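Local coordinates for protein alpha-1,3-glucanase (Paenibacillus glycanilyticus, PDB 6K0P) that probably hydrolyses alpha-1,3-glucan as a glycoside hydrolase of family 87, and binds the disaccharide nigerose, at residues A[118-126]-A[276-284]. The protein carries 1 engineered substitution. Sequence-based numbering, arbitrary orientation. Where two conformers were deposited one is given.
Sequences GRLGYDNAP and NYINRVDGP. With GLC (alpha-D-glucopyranose), chain B.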
loop_
_atom_site.group_PDB
_atom_site.type_symbol
_atom_site.label_atom_id
_atom_site.label_comp_id
_atom_site.label_asym_id
_atom_site.label_seq_id
_atom_site.Cartn_x
_atom_site.Cartn_y
_atom_site.Cartn_z
ATOM N N GLY A 118 -11.594 5.942 -12.984
ATOM C CA GLY A 118 -10.673 7.055 -12.821
ATOM C C GLY A 118 -11.029 7.965 -11.663
ATOM O O GLY A 118 -10.167 8.711 -11.181
ATOM N N ARG A 119 -12.276 7.908 -11.196
ATOM C CA ARG A 119 -12.718 8.689 -10.050
ATOM C C ARG A 119 -12.570 7.958 -8.725
ATOM O O ARG A 119 -12.890 8.540 -7.685
ATOM C CB ARG A 119 -14.186 9.099 -10.221
ATOM C CG ARG A 119 -14.452 9.992 -11.427
ATOM C CD ARG A 119 -13.621 11.259 -11.360
ATOM N NE ARG A 119 -13.939 12.067 -10.181
ATOM C CZ ARG A 119 -13.221 13.114 -9.776
ATOM N NH1 ARG A 119 -12.132 13.481 -10.446
ATOM N NH2 ARG A 119 -13.594 13.798 -8.707
ATOM N N LEU A 120 -12.109 6.703 -8.726
ATOM C CA LEU A 120 -12.011 5.953 -7.476
ATOM C C LEU A 120 -11.177 6.719 -6.462
ATOM O O LEU A 120 -10.024 7.070 -6.734
ATOM C CB LEU A 120 -11.355 4.600 -7.733
ATOM C CG LEU A 120 -12.183 3.413 -8.198
ATOM C CD1 LEU A 120 -11.246 2.227 -8.360
ATOM C CD2 LEU A 120 -13.292 3.108 -7.205
ATOM N N GLY A 121 -11.760 6.951 -5.285
ATOM C CA GLY A 121 -11.109 7.630 -4.190
ATOM C C GLY A 121 -11.416 9.109 -4.094
ATOM O O GLY A 121 -11.219 9.697 -3.022
ATOM N N TYR A 122 -11.909 9.726 -5.171
ATOM C CA TYR A 122 -12.091 11.175 -5.213
ATOM C C TYR A 122 -13.438 11.642 -4.683
ATOM O O TYR A 122 -13.541 12.790 -4.224
ATOM C CB TYR A 122 -11.965 11.691 -6.649
ATOM C CG TYR A 122 -10.551 11.788 -7.176
ATOM C CD1 TYR A 122 -9.753 12.892 -6.902
ATOM C CD2 TYR A 122 -10.022 10.778 -7.970
ATOM C CE1 TYR A 122 -8.458 12.986 -7.400
ATOM C CE2 TYR A 122 -8.737 10.855 -8.467
ATOM C CZ TYR A 122 -7.955 11.959 -8.185
ATOM O OH TYR A 122 -6.689 12.021 -8.703
ATOM N N ASP A 123 -14.477 10.814 -4.756
ATOM C CA ASP A 123 -15.852 11.277 -4.560
ATOM C C ASP A 123 -16.493 10.537 -3.390
ATOM O O ASP A 123 -16.795 9.342 -3.489
ATOM C CB ASP A 123 -16.645 11.117 -5.860
ATOM C CG ASP A 123 -15.985 11.844 -7.029
ATOM O OD1 ASP A 123 -15.431 12.946 -6.804
ATOM O OD2 ASP A 123 -15.997 11.320 -8.166
ATOM N N ASN A 124 -16.728 11.254 -2.292
ATOM C CA ASN A 124 -17.226 10.638 -1.069
ATOM C C ASN A 124 -18.748 10.595 -0.975
ATOM O O ASN A 124 -19.274 9.957 -0.057
ATOM C CB ASN A 124 -16.637 11.329 0.173
ATOM C CG ASN A 124 -17.122 12.760 0.344
ATOM O OD1 ASN A 124 -18.322 13.019 0.453
ATOM N ND2 ASN A 124 -16.183 13.698 0.401
ATOM N N ALA A 125 -19.468 11.238 -1.895
ATOM C CA ALA A 125 -20.909 11.284 -1.657
ATOM C C ALA A 125 -21.660 10.279 -2.522
ATOM O O ALA A 125 -21.358 10.137 -3.708
ATOM C CB ALA A 125 -21.434 12.682 -1.976
ATOM N N PRO A 126 -22.649 9.585 -1.960
ATOM C CA PRO A 126 -23.510 8.731 -2.786
ATOM C C PRO A 126 -24.328 9.572 -3.751
ATOM O O PRO A 126 -24.463 10.789 -3.606
ATOM C CB PRO A 126 -24.417 8.028 -1.768
ATOM C CG PRO A 126 -24.378 8.891 -0.557
ATOM C CD PRO A 126 -23.035 9.563 -0.537
ATOM N N ASN A 276 -7.790 13.391 8.706
ATOM C CA ASN A 276 -9.233 13.542 8.568
ATOM C C ASN A 276 -9.674 13.584 7.107
ATOM O O ASN A 276 -10.779 14.051 6.804
ATOM C CB ASN A 276 -9.738 14.755 9.350
ATOM C CG ASN A 276 -9.203 16.060 8.803
ATOM O OD1 ASN A 276 -8.528 16.083 7.773
ATOM N ND2 ASN A 276 -9.496 17.161 9.504
ATOM N N TYR A 277 -8.838 13.099 6.190
ATOM C CA TYR A 277 -9.262 13.003 4.803
ATOM C C TYR A 277 -10.316 11.917 4.672
ATOM O O TYR A 277 -10.202 10.845 5.272
ATOM C CB TYR A 277 -8.074 12.726 3.867
ATOM C CG TYR A 277 -7.321 13.997 3.550
ATOM C CD1 TYR A 277 -6.339 14.469 4.413
ATOM C CD2 TYR A 277 -7.623 14.752 2.416
ATOM C CE1 TYR A 277 -5.654 15.651 4.151
ATOM C CE2 TYR A 277 -6.949 15.947 2.150
ATOM C CZ TYR A 277 -5.967 16.382 3.023
ATOM O OH TYR A 277 -5.281 17.563 2.798
ATOM N N ILE A 278 -11.369 12.233 3.917
ATOM C CA ILE A 278 -12.404 11.273 3.560
ATOM C C ILE A 278 -12.467 11.037 2.065
ATOM O O ILE A 278 -13.306 10.258 1.603
ATOM C CB ILE A 278 -13.780 11.674 4.122
ATOM C CG1 ILE A 278 -14.181 13.060 3.609
ATOM C CG2 ILE A 278 -13.736 11.641 5.648
ATOM C CD1 ILE A 278 -15.612 13.449 3.962
ATOM N N ASN A 279 -11.613 11.704 1.297
ATOM C CA ASN A 279 -11.473 11.452 -0.128
ATOM C C ASN A 279 -10.124 12.003 -0.558
ATOM O O ASN A 279 -9.450 12.715 0.194
ATOM C CB ASN A 279 -12.622 12.074 -0.947
ATOM C CG ASN A 279 -12.738 13.571 -0.741
ATOM O OD1 ASN A 279 -13.449 14.031 0.155
ATOM N ND2 ASN A 279 -12.027 14.342 -1.560
ATOM N N ARG A 280 -9.741 11.663 -1.780
ATOM C CA ARG A 280 -8.483 12.119 -2.345
ATOM C C ARG A 280 -8.603 13.570 -2.783
ATOM O O ARG A 280 -9.632 13.984 -3.333
ATOM C CB ARG A 280 -8.140 11.246 -3.552
ATOM C CG ARG A 280 -6.840 11.587 -4.242
ATOM C CD ARG A 280 -6.551 10.553 -5.322
ATOM N NE ARG A 280 -5.344 10.886 -6.065
ATOM C CZ ARG A 280 -4.676 10.027 -6.828
ATOM N NH1 ARG A 280 -5.097 8.778 -6.946
ATOM N NH2 ARG A 280 -3.576 10.412 -7.469
ATOM N N VAL A 281 -7.541 14.333 -2.530
ATOM C CA VAL A 281 -7.366 15.685 -3.050
ATOM C C VAL A 281 -5.939 15.770 -3.565
ATOM O O VAL A 281 -5.005 15.355 -2.871
ATOM C CB VAL A 281 -7.609 16.747 -1.960
ATOM C CG1 VAL A 281 -7.534 18.162 -2.555
ATOM C CG2 VAL A 281 -8.957 16.522 -1.271
ATOM N N ASP A 282 -5.761 16.286 -4.777
ATOM C CA ASP A 282 -4.447 16.315 -5.403
ATOM C C ASP A 282 -3.805 17.679 -5.180
ATOM O O ASP A 282 -4.300 18.700 -5.684
ATOM C CB ASP A 282 -4.528 15.984 -6.893
ATOM C CG ASP A 282 -4.963 14.553 -7.150
ATOM O OD1 ASP A 282 -4.746 13.684 -6.284
ATOM O OD2 ASP A 282 -5.518 14.297 -8.233
ATOM N N GLY A 283 -2.701 17.683 -4.446
ATOM C CA GLY A 283 -2.017 18.889 -4.051
ATOM C C GLY A 283 -1.680 18.814 -2.579
ATOM O O GLY A 283 -0.584 18.409 -2.189
ATOM N N PRO A 284 -2.637 19.175 -1.732
ATOM C CA PRO A 284 -2.465 19.007 -0.286
ATOM C C PRO A 284 -2.625 17.541 0.100
ATOM O O PRO A 284 -3.002 16.695 -0.706
ATOM C CB PRO A 284 -3.625 19.833 0.285
ATOM C CG PRO A 284 -4.696 19.725 -0.755
ATOM C CD PRO A 284 -3.947 19.765 -2.069
HETATM C C1 GLC B . -1.442 13.263 -8.588
HETATM C C2 GLC B . -0.699 14.584 -8.614
HETATM C C3 GLC B . 0.367 14.580 -7.542
HETATM C C4 GLC B . -0.242 14.237 -6.188
HETATM C C5 GLC B . -0.923 12.899 -6.273
HETATM C C6 GLC B . -1.695 12.546 -5.011
HETATM O O1 GLC B . -0.538 12.310 -9.033
HETATM O O2 GLC B . -0.170 14.757 -9.933
HETATM O O3 GLC B . 0.840 15.908 -7.409
HETATM O O4 GLC B . 0.741 14.169 -5.187
HETATM O O5 GLC B . -1.866 12.939 -7.298
HETATM O O6 GLC B . -2.624 13.508 -4.598
HETATM O O HOH W 1 -7.376 7.367 -5.910
#
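Arg-280 lies along one face of the Tyr-122 ring, and its backbone N donates to Gly-121 O at 2.8 Å with an N-H...O angle of 165°. CB rests on that same Gly-121 carbonyl. CG stands anti to the backbone N (chi1 -179°), and the chain, extended as far as NE, runs outward over the tyrosine: CG nears CE1, and CD makes a CH-pi contact 3.8 Å from the ring centroid. The guanidinium is almost parallel to the ring, with planes 16° apart, and the Tyr-122 hydroxyl lies over its face, 3.2 Å from Arg-280 NE but at an angle too poor for a hydrogen bond. Around its edge, NE forms a salt bridge with Asp-282 OD1 (2.9 Å), NH1 pairs with Asp-354 and a water shared with Leu-120 O, and NH2 donates to glucose O5 (3.1 Å). Asp-282, its carboxylate nearly at right angles to the ring, takes the Tyr-122 hydroxyl on the syn side of OD2 (2.6 Å), while OD1 accepts glucose O6 (2.7 Å). Cutting Arg-280 back to an alanine is likely to leave Asp-282 and Asp-354 without this cationic partner, glucose O5 without this donor and one face of the Tyr-122 ring without its CD contact. The contact joins a loop of the N-terminal catalytic region to one on the pectate-lyase-like beta-helix; in chemical terms, Tyr-122 is a second-shell residue that probably helps position the sugar-binding Arg-280 and Asp-282.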